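Local structure of membrane-bound lysozyme inhibitor of C-type lysozyme (3F6Z) at residues V21-K24 / K30-V33; A44-S49 / L54-V59; S63-A68 / W74-E79; G70-W75 / A81-D86. The protein specifically inhibits C-type lysozymes and is anchored as a lipoprotein in the bacterial outer membrane. All blocks are in the same frame, centred on the assembly; numbering follows the deposited sequence.

Contact 1. Residues V21-K24 / K30-V33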
# COMPACT_ATOMS: atom_id res chain seq x y z
N VAL B 21 -19.12 -1.66 -12.59
CA VAL B 21 -18.59 -2.57 -13.59
C VAL B 21 -18.66 -4.01 -13.11
O VAL B 21 -18.30 -4.32 -11.97
CB VAL B 21 -17.12 -2.21 -13.94
CG1 VAL B 21 -16.60 -3.11 -15.05
CG2 VAL B 21 -17.02 -0.74 -14.36
N ASP B 22 -19.14 -4.90 -13.99
CA ASP B 22 -19.25 -6.31 -13.65
C ASP B 22 -18.01 -7.04 -14.13
O ASP B 22 -17.51 -6.77 -15.22
CB ASP B 22 -20.49 -6.93 -14.31
CG ASP B 22 -21.74 -6.10 -14.11
OD1 ASP B 22 -22.02 -5.70 -12.96
OD2 ASP B 22 -22.44 -5.84 -15.11
N TYR B 23 -17.51 -7.95 -13.31
CA TYR B 23 -16.32 -8.72 -13.63
C TYR B 23 -16.55 -10.21 -13.44
O TYR B 23 -17.54 -10.64 -12.84
CB TYR B 23 -15.14 -8.35 -12.71
CG TYR B 23 -14.54 -6.98 -12.91
CD1 TYR B 23 -13.39 -6.80 -13.69
CD2 TYR B 23 -15.12 -5.86 -12.31
CE1 TYR B 23 -12.83 -5.53 -13.85
CE2 TYR B 23 -14.57 -4.59 -12.47
CZ TYR B 23 -13.43 -4.43 -13.24
OH TYR B 23 -12.93 -3.16 -13.43
N LYS B 24 -15.60 -10.98 -13.94
CA LYS B 24 -15.60 -12.43 -13.81
C LYS B 24 -14.12 -12.74 -13.71
O LYS B 24 -13.33 -12.31 -14.56
CB LYS B 24 -16.21 -13.12 -15.03
CG LYS B 24 -16.13 -14.64 -14.94
CD LYS B 24 -17.06 -15.31 -15.91
CE LYS B 24 -17.04 -16.81 -15.74
NZ LYS B 24 -18.08 -17.47 -16.58
N LYS B 30 -17.83 -13.95 -9.68
CA LYS B 30 -18.46 -12.93 -10.51
C LYS B 30 -19.06 -11.90 -9.56
O LYS B 30 -19.87 -12.23 -8.69
CB LYS B 30 -19.56 -13.56 -11.37
CG LYS B 30 -19.10 -14.76 -12.17
CD LYS B 30 -20.07 -15.09 -13.30
CE LYS B 30 -19.61 -16.33 -14.05
NZ LYS B 30 -20.34 -16.55 -15.33
N PHE B 31 -18.64 -10.65 -9.72
CA PHE B 31 -19.12 -9.58 -8.86
C PHE B 31 -19.14 -8.26 -9.60
O PHE B 31 -18.78 -8.18 -10.77
CB PHE B 31 -18.22 -9.44 -7.64
CG PHE B 31 -16.76 -9.44 -7.96
CD1 PHE B 31 -16.06 -10.63 -8.08
CD2 PHE B 31 -16.08 -8.24 -8.18
CE1 PHE B 31 -14.69 -10.64 -8.41
CE2 PHE B 31 -14.73 -8.23 -8.51
CZ PHE B 31 -14.03 -9.44 -8.63
N THR B 32 -19.57 -7.22 -8.90
CA THR B 32 -19.66 -5.88 -9.46
C THR B 32 -18.91 -4.90 -8.57
O THR B 32 -19.00 -4.96 -7.35
CB THR B 32 -21.13 -5.42 -9.55
OG1 THR B 32 -21.86 -6.34 -10.36
CG2 THR B 32 -21.21 -4.02 -10.16
N VAL B 33 -18.17 -4.00 -9.21
CA VAL B 33 -17.38 -3.00 -8.50
C VAL B 33 -17.91 -1.60 -8.77
O VAL B 33 -18.39 -1.31 -9.86
CB VAL B 33 -15.90 -3.06 -8.94
CG1 VAL B 33 -15.12 -1.87 -8.37
CG2 VAL B 33 -15.26 -4.37 -8.49
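Y23 and F31 face each other as a hydrogen-bonded pair of the antiparallel hairpin formed by strands 16-25 and 30-38, the first two strands of the eight-stranded barrel of MliC. The amide N of Y23 reaches O of F31 at 2.8 Å in a nearly straight bond (172°), while the return bond from F31 N to Y23 O is weak at 3.3 Å. V21 and V33 form the next hydrogen-bonded pair and exchange two firm backbone bonds. The side chains of these four residues make up the tightly packed, buried face. CB of Y23 sits over one face of the F31 ring, 4.2 Å from CE2 of F31. With CG of Y23 anti to the carbonyl carbon (chi1 -70°), its ring swings back past its own backbone N, and its CE2 comes to 4.0 Å from CG2 of V33. The hydroxyl of Y23 is bonded to Y35 OH, and its ring meets W74 edge-to-face. The other face, carrying D22, K24, K30 and T32, is exposed to solvent, and its contacts run between long or polar side chains. K24 and K30 run alongside each other with extended chains. Their ammonium groups are modelled so close together that the placement is doubtful. D22 and T32 also lie side by side, joined by a bond: OG1 of T32 donates to OD1 of D22 at 2.7 Å, meeting it on the anti side and 19° out of the carboxylate plane.

Contact 2. Residues A44-S49 / L54-V59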
# COMPACT_ATOMS: atom_id res chain seq x y z
N ALA B 44 -12.65 2.51 -5.17
CA ALA B 44 -13.21 1.32 -5.78
C ALA B 44 -13.77 0.48 -4.64
O ALA B 44 -13.04 0.07 -3.74
CB ALA B 44 -12.13 0.54 -6.52
N VAL B 45 -15.08 0.25 -4.69
CA VAL B 45 -15.75 -0.55 -3.67
C VAL B 45 -15.79 -1.96 -4.23
O VAL B 45 -16.48 -2.25 -5.21
CB VAL B 45 -17.19 -0.02 -3.40
CG1 VAL B 45 -17.83 -0.77 -2.25
CG2 VAL B 45 -17.13 1.48 -3.07
N VAL B 46 -15.04 -2.86 -3.60
CA VAL B 46 -14.94 -4.21 -4.10
C VAL B 46 -15.32 -5.31 -3.14
O VAL B 46 -14.89 -5.32 -1.99
CB VAL B 46 -13.50 -4.52 -4.56
CG1 VAL B 46 -13.45 -5.91 -5.16
CG2 VAL B 46 -13.00 -3.46 -5.53
N PRO B 47 -16.16 -6.24 -3.60
CA PRO B 47 -16.54 -7.35 -2.71
C PRO B 47 -15.44 -8.40 -2.91
O PRO B 47 -15.46 -9.18 -3.87
CB PRO B 47 -17.90 -7.79 -3.25
CG PRO B 47 -17.79 -7.48 -4.73
CD PRO B 47 -17.11 -6.12 -4.72
N VAL B 48 -14.46 -8.39 -2.01
CA VAL B 48 -13.35 -9.33 -2.08
C VAL B 48 -13.83 -10.75 -1.82
O VAL B 48 -13.09 -11.71 -2.01
CB VAL B 48 -12.24 -8.95 -1.07
CG1 VAL B 48 -11.69 -7.57 -1.40
CG2 VAL B 48 -12.78 -8.98 0.34
N SER B 49 -15.08 -10.87 -1.36
CA SER B 49 -15.69 -12.16 -1.09
C SER B 49 -17.20 -11.98 -0.94
O SER B 49 -17.71 -10.86 -1.03
CB SER B 49 -15.10 -12.80 0.18
OG SER B 49 -15.44 -12.08 1.35
N LEU B 54 -14.93 -4.23 0.49
CA LEU B 54 -14.03 -3.19 0.95
C LEU B 54 -13.98 -1.93 0.11
O LEU B 54 -14.11 -1.98 -1.10
CB LEU B 54 -12.61 -3.74 1.04
CG LEU B 54 -12.40 -4.98 1.91
CD1 LEU B 54 -10.91 -5.35 1.90
CD2 LEU B 54 -12.87 -4.73 3.33
N VAL B 55 -13.79 -0.80 0.78
CA VAL B 55 -13.66 0.48 0.10
C VAL B 55 -12.17 0.66 -0.15
O VAL B 55 -11.41 0.93 0.79
CB VAL B 55 -14.15 1.66 0.99
CG1 VAL B 55 -13.89 2.99 0.26
CG2 VAL B 55 -15.65 1.51 1.30
N PHE B 56 -11.73 0.48 -1.39
CA PHE B 56 -10.32 0.63 -1.74
C PHE B 56 -10.02 2.07 -2.14
O PHE B 56 -10.84 2.74 -2.75
CB PHE B 56 -9.95 -0.26 -2.93
CG PHE B 56 -9.95 -1.73 -2.64
CD1 PHE B 56 -11.13 -2.39 -2.30
CD2 PHE B 56 -8.76 -2.47 -2.75
CE1 PHE B 56 -11.13 -3.77 -2.09
CE2 PHE B 56 -8.75 -3.85 -2.54
CZ PHE B 56 -9.94 -4.50 -2.21
N SER B 57 -8.82 2.53 -1.79
CA SER B 57 -8.42 3.89 -2.15
C SER B 57 -7.28 3.81 -3.17
O SER B 57 -6.36 3.00 -3.04
CB SER B 57 -7.96 4.66 -0.91
OG SER B 57 -7.57 5.97 -1.27
N ASN B 58 -7.37 4.64 -4.19
CA ASN B 58 -6.37 4.67 -5.24
C ASN B 58 -5.01 5.10 -4.69
O ASN B 58 -4.90 6.11 -3.99
CB ASN B 58 -6.83 5.63 -6.34
CG ASN B 58 -5.86 5.71 -7.49
OD1 ASN B 58 -5.61 4.73 -8.19
ND2 ASN B 58 -5.30 6.89 -7.70
N VAL B 59 -3.98 4.31 -5.00
CA VAL B 59 -2.62 4.61 -4.55
C VAL B 59 -1.70 4.77 -5.77
O VAL B 59 -2.00 4.28 -6.86
CB VAL B 59 -2.07 3.50 -3.61
CG1 VAL B 59 -2.85 3.49 -2.31
CG2 VAL B 59 -2.17 2.13 -4.29
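The antiparallel hairpin of strands 41-49 and 52-59 forms part of the barrel wall, and its inner side is built round the F56 ring. A44 with F56 and V46 with L54 are hydrogen-bonded pairs, each closed by two backbone bonds, and V45 with V55 is the non-hydrogen-bonded pair between them. F56 N donates to A44 O at 2.7 Å, and CB of F56 packs against the same oxygen at 3.2 Å. CG of F56 stands anti to its carbonyl carbon (chi1 -70°), which sets the ring beside V46 and V48. CB of V46 approaches CE1 of F56 obliquely at 3.5 Å. From the rim, in the ring plane, CG1 of V48 reaches CZ of F56 at 3.6 Å. V48 lies where the first strand turns a corner, and its CB points back toward the partner strand. The same CG1 also touches CD1 of L54 at 4.1 Å, so one methyl bridges two residues of the second strand. V45 and V55 project from the opposite face. The second subunit joins at strand 52-59: V55 O accepts a bond from its S57 OG, and S57 OG donates to its V55 O. Within the barrel, Y67, A69, Y72 and W74 close round F56, while strand 30-38 flanks the hairpin beside 44-47 and strand 65-69 flanks it beside 54-59.

Contact 3. Residues S63-A68 / W74-E79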
# COMPACT_ATOMS: atom_id res chain seq x y z
N SER B 63 1.75 2.42 -13.87
CA SER B 63 0.75 2.08 -14.86
C SER B 63 -0.52 1.50 -14.23
O SER B 63 -0.48 0.94 -13.13
CB SER B 63 1.31 1.05 -15.85
OG SER B 63 1.64 -0.15 -15.18
N GLY B 64 -1.64 1.65 -14.95
CA GLY B 64 -2.90 1.13 -14.47
C GLY B 64 -3.49 1.92 -13.32
O GLY B 64 -2.97 2.97 -12.94
N ALA B 65 -4.58 1.42 -12.76
CA ALA B 65 -5.24 2.06 -11.63
C ALA B 65 -5.11 1.09 -10.47
O ALA B 65 -5.79 0.07 -10.42
CB ALA B 65 -6.70 2.35 -11.94
N LYS B 66 -4.22 1.41 -9.54
CA LYS B 66 -3.97 0.57 -8.38
C LYS B 66 -4.75 1.10 -7.17
O LYS B 66 -4.71 2.30 -6.88
CB LYS B 66 -2.47 0.55 -8.08
CG LYS B 66 -2.05 -0.38 -6.95
CD LYS B 66 -0.54 -0.32 -6.77
CE LYS B 66 -0.08 -1.11 -5.56
NZ LYS B 66 1.36 -0.85 -5.30
N TYR B 67 -5.43 0.19 -6.47
CA TYR B 67 -6.24 0.53 -5.30
C TYR B 67 -5.86 -0.38 -4.13
O TYR B 67 -5.56 -1.56 -4.32
CB TYR B 67 -7.73 0.34 -5.60
CG TYR B 67 -8.27 1.12 -6.79
CD1 TYR B 67 -8.89 2.36 -6.62
CD2 TYR B 67 -8.21 0.59 -8.08
CE1 TYR B 67 -9.45 3.05 -7.71
CE2 TYR B 67 -8.77 1.27 -9.18
CZ TYR B 67 -9.39 2.50 -8.98
OH TYR B 67 -9.97 3.16 -10.04
N ALA B 68 -5.91 0.16 -2.91
CA ALA B 68 -5.55 -0.60 -1.73
C ALA B 68 -6.58 -0.58 -0.60
O ALA B 68 -7.28 0.41 -0.40
CB ALA B 68 -4.20 -0.11 -1.19
N TRP B 74 -6.25 -4.08 -5.49
CA TRP B 74 -7.10 -4.25 -6.66
C TRP B 74 -6.45 -3.34 -7.70
O TRP B 74 -6.50 -2.11 -7.59
CB TRP B 74 -8.53 -3.80 -6.35
CG TRP B 74 -9.47 -3.85 -7.53
CD1 TRP B 74 -10.04 -2.79 -8.17
CD2 TRP B 74 -9.98 -5.03 -8.17
NE1 TRP B 74 -10.88 -3.23 -9.17
CE2 TRP B 74 -10.86 -4.60 -9.19
CE3 TRP B 74 -9.78 -6.40 -7.99
CZ2 TRP B 74 -11.54 -5.50 -10.03
CZ3 TRP B 74 -10.46 -7.29 -8.82
CH2 TRP B 74 -11.33 -6.83 -9.82
N TRP B 75 -5.83 -3.95 -8.71
CA TRP B 75 -5.12 -3.20 -9.74
C TRP B 75 -5.75 -3.42 -11.12
O TRP B 75 -5.72 -4.53 -11.65
CB TRP B 75 -3.67 -3.66 -9.75
CG TRP B 75 -2.67 -2.66 -10.23
CD1 TRP B 75 -2.88 -1.62 -11.09
CD2 TRP B 75 -1.26 -2.67 -9.94
NE1 TRP B 75 -1.69 -0.98 -11.36
CE2 TRP B 75 -0.68 -1.61 -10.67
CE3 TRP B 75 -0.44 -3.48 -9.14
CZ2 TRP B 75 0.69 -1.33 -10.62
CZ3 TRP B 75 0.93 -3.20 -9.10
CH2 TRP B 75 1.48 -2.13 -9.84
N THR B 76 -6.30 -2.36 -11.70
CA THR B 76 -6.94 -2.47 -13.00
C THR B 76 -6.09 -1.86 -14.11
O THR B 76 -5.34 -0.92 -13.89
CB THR B 76 -8.31 -1.77 -12.99
OG1 THR B 76 -8.13 -0.35 -13.01
CG2 THR B 76 -9.09 -2.17 -11.74
N LYS B 77 -6.24 -2.43 -15.30
CA LYS B 77 -5.53 -1.99 -16.50
C LYS B 77 -6.55 -2.20 -17.62
O LYS B 77 -6.79 -3.32 -18.06
CB LYS B 77 -4.29 -2.88 -16.71
CG LYS B 77 -3.49 -2.61 -17.97
CD LYS B 77 -2.80 -1.26 -17.94
CE LYS B 77 -1.97 -1.07 -19.21
NZ LYS B 77 -1.11 0.15 -19.16
N GLY B 78 -7.16 -1.11 -18.07
CA GLY B 78 -8.16 -1.23 -19.11
C GLY B 78 -9.31 -2.06 -18.56
O GLY B 78 -9.72 -1.86 -17.41
N GLU B 79 -9.81 -3.01 -19.35
CA GLU B 79 -10.92 -3.86 -18.93
C GLU B 79 -10.46 -5.01 -18.03
O GLU B 79 -11.28 -5.78 -17.53
CB GLU B 79 -11.63 -4.47 -20.15
CG GLU B 79 -12.02 -3.50 -21.24
CD GLU B 79 -13.03 -4.10 -22.22
OE1 GLU B 79 -12.84 -5.27 -22.62
OE2 GLU B 79 -14.00 -3.40 -22.58
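K66 lays its aliphatic chain over one face of the W75 indole, with CB 3.6 Å from the centroid of the five-membered ring and only 5° off its normal. CG is anti to the backbone N (chi1 -175°) and the chain is extended, so CG continues over the ring fusion and CD reaches the six-membered ring, 4.0 Å from CE3 of W75. The indole is fixed at its edge as well: NE1 of W75 donates to S63 O at 2.9 Å, with the oxygen in the ring plane and the donor in the carbonyl plane. S61 OG also bonds to that carbonyl. On the opposite face of the sheet Y67 and W74 meet obliquely, CD2 of Y67 lying 3.8 Å from CD1 of W74. W74 O adds an in-plane contact at the Y67 ring edge. S63 and K77 are inferred to act directly in blocking the lysozyme active site. Consistent with that, both reach the chain of another protein, where OG of S63 bonds to an acidic side chain and NZ of K77 is paired with acidic side chains. Both strands of the hairpin lie within the barrel sheet, 65-69 pairing on its other edge with strand 52-59, and 72-77 with strand 80-84.

Contact 4. Residues G70-W75 / A81-D86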
# COMPACT_ATOMS: atom_id res chain seq x y z
N GLY B 70 -7.29 -3.14 3.29
CA GLY B 70 -7.03 -4.34 4.05
C GLY B 70 -5.75 -5.00 3.60
O GLY B 70 -4.72 -4.33 3.46
N GLN B 71 -5.79 -6.31 3.37
CA GLN B 71 -4.60 -7.02 2.90
C GLN B 71 -4.65 -7.21 1.39
O GLN B 71 -3.86 -7.96 0.82
CB GLN B 71 -4.47 -8.37 3.61
CG GLN B 71 -5.70 -8.82 4.39
CD GLN B 71 -6.60 -9.73 3.59
OE1 GLN B 71 -7.57 -10.29 4.11
NE2 GLN B 71 -6.28 -9.90 2.31
N TYR B 72 -5.58 -6.52 0.74
CA TYR B 72 -5.77 -6.63 -0.70
C TYR B 72 -5.29 -5.44 -1.53
O TYR B 72 -5.18 -4.31 -1.04
CB TYR B 72 -7.26 -6.83 -1.01
CG TYR B 72 -7.87 -8.10 -0.49
CD1 TYR B 72 -7.69 -9.31 -1.16
CD2 TYR B 72 -8.65 -8.09 0.67
CE1 TYR B 72 -8.28 -10.49 -0.70
CE2 TYR B 72 -9.25 -9.26 1.14
CZ TYR B 72 -9.06 -10.46 0.46
OH TYR B 72 -9.63 -11.61 0.94
N ILE B 73 -5.04 -5.74 -2.80
CA ILE B 73 -4.65 -4.74 -3.78
C ILE B 73 -5.52 -5.08 -5.00
O ILE B 73 -5.57 -6.22 -5.44
CB ILE B 73 -3.16 -4.84 -4.19
CG1 ILE B 73 -2.25 -4.44 -3.02
CG2 ILE B 73 -2.89 -3.94 -5.39
CD1 ILE B 73 -2.35 -2.97 -2.61
N TRP B 74 -6.25 -4.08 -5.49
CA TRP B 74 -7.10 -4.25 -6.66
C TRP B 74 -6.45 -3.34 -7.70
O TRP B 74 -6.50 -2.11 -7.59
CB TRP B 74 -8.53 -3.80 -6.35
CG TRP B 74 -9.47 -3.85 -7.53
CD1 TRP B 74 -10.04 -2.79 -8.17
CD2 TRP B 74 -9.98 -5.03 -8.17
NE1 TRP B 74 -10.88 -3.23 -9.17
CE2 TRP B 74 -10.86 -4.60 -9.19
CE3 TRP B 74 -9.78 -6.40 -7.99
CZ2 TRP B 74 -11.54 -5.50 -10.03
CZ3 TRP B 74 -10.46 -7.29 -8.82
CH2 TRP B 74 -11.33 -6.83 -9.82
N TRP B 75 -5.83 -3.95 -8.71
CA TRP B 75 -5.12 -3.20 -9.74
C TRP B 75 -5.75 -3.42 -11.12
O TRP B 75 -5.72 -4.53 -11.65
CB TRP B 75 -3.67 -3.66 -9.75
CG TRP B 75 -2.67 -2.66 -10.23
CD1 TRP B 75 -2.88 -1.62 -11.09
CD2 TRP B 75 -1.26 -2.67 -9.94
NE1 TRP B 75 -1.69 -0.98 -11.36
CE2 TRP B 75 -0.68 -1.61 -10.67
CE3 TRP B 75 -0.44 -3.48 -9.14
CZ2 TRP B 75 0.69 -1.33 -10.62
CZ3 TRP B 75 0.93 -3.20 -9.10
CH2 TRP B 75 1.48 -2.13 -9.84
N ALA B 81 -8.18 -6.71 -14.68
CA ALA B 81 -7.91 -6.40 -13.28
C ALA B 81 -7.24 -7.57 -12.58
O ALA B 81 -7.30 -8.71 -13.05
CB ALA B 81 -9.19 -6.03 -12.57
N THR B 82 -6.58 -7.29 -11.46
CA THR B 82 -5.91 -8.32 -10.69
C THR B 82 -6.15 -8.05 -9.21
O THR B 82 -5.96 -6.92 -8.73
CB THR B 82 -4.40 -8.33 -10.94
OG1 THR B 82 -4.14 -8.46 -12.35
CG2 THR B 82 -3.75 -9.50 -10.20
N LEU B 83 -6.60 -9.07 -8.48
CA LEU B 83 -6.85 -8.95 -7.05
C LEU B 83 -5.76 -9.71 -6.31
O LEU B 83 -5.67 -10.93 -6.43
CB LEU B 83 -8.22 -9.52 -6.68
CG LEU B 83 -8.54 -9.48 -5.18
CD1 LEU B 83 -8.91 -8.06 -4.76
CD2 LEU B 83 -9.67 -10.44 -4.86
N TYR B 84 -4.93 -8.99 -5.56
CA TYR B 84 -3.85 -9.62 -4.81
C TYR B 84 -4.24 -9.66 -3.35
O TYR B 84 -4.82 -8.70 -2.84
CB TYR B 84 -2.55 -8.82 -4.94
CG TYR B 84 -2.14 -8.47 -6.35
CD1 TYR B 84 -1.19 -9.24 -7.03
CD2 TYR B 84 -2.66 -7.35 -6.98
CE1 TYR B 84 -0.78 -8.88 -8.32
CE2 TYR B 84 -2.26 -6.99 -8.25
CZ TYR B 84 -1.32 -7.76 -8.92
OH TYR B 84 -0.92 -7.37 -10.17
N GLY B 85 -3.91 -10.75 -2.66
CA GLY B 85 -4.23 -10.86 -1.25
C GLY B 85 -5.09 -12.06 -0.93
O GLY B 85 -5.84 -12.54 -1.78
N ASP B 86 -4.98 -12.55 0.30
CA ASP B 86 -5.76 -13.71 0.74
C ASP B 86 -6.59 -13.34 1.96
O ASP B 86 -6.05 -12.93 2.99
CB ASP B 86 -4.83 -14.88 1.10
CG ASP B 86 -4.17 -15.49 -0.12
OD1 ASP B 86 -4.90 -16.05 -0.97
OD2 ASP B 86 -2.93 -15.41 -0.23
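The first torsion of Y84 (chi1 -51°) puts CG anti to its carbonyl carbon and turns the ring edge to I73 and W75 across the antiparallel hairpin of strands 72-77 and 80-84. I73 holds its CG2 anti to its own backbone N, which brings this methyl to 3.8 Å from CD2 of Y84. Farther along the ring, CB of W75 lies in its plane, 3.9 Å from CE2 of Y84. CG2 of T82 lies over one ring face, offset toward the rim, and the Y84 hydroxyl bonds to a polar side chain of another protein's chain. I73 with Y84 and W75 with T82 are the hydrogen-bonded pairs of this part of the barrel, each joined by two backbone bonds.

The other face is buried and centred on the six-membered ring of W74. A81 puts CB over this ring in a CH-pi contact, 3.9 Å from the centroid, while L83 comes to its edge in plane, CB 3.7 Å from CE3 of W74. NE1 of W74 is bonded to Y35 OH. Toward the open end of the hairpin, CD1 of Y72 touches CD1 of L83 at 4.0 Å, and CE1 of Y72 passes 3.4 Å from G85 O. The bent chain of Q71 comes up against D86 O and folds back on its neighbour, its NE2 lying 3.2 Å above the plane of the Y72 ring, over the centre.

In the fold
The four contacts are successive hairpin pairings in one antiparallel sheet closed into a barrel. Along the chain contacts 1, 2 and 3 come in series, and contact 4 opens on the strand that closes contact 3, 72-77, and shares W74 and W75 with it. The centres of contacts 1 and 2 are about 12 Å apart, joined through neighbouring strands 30-38 and 41-49. Contacts 2 and 3, whose centres are about 11 Å apart, are joined through 52-59 and 65-69. Contact 1 also meets contacts 3 and 4 across the interior, where Y23, F31 and V33 pack on W74. Contacts 2 and 4 both touch the second subunit, while S63 and K77 place the inferred inhibitory site at contact 3.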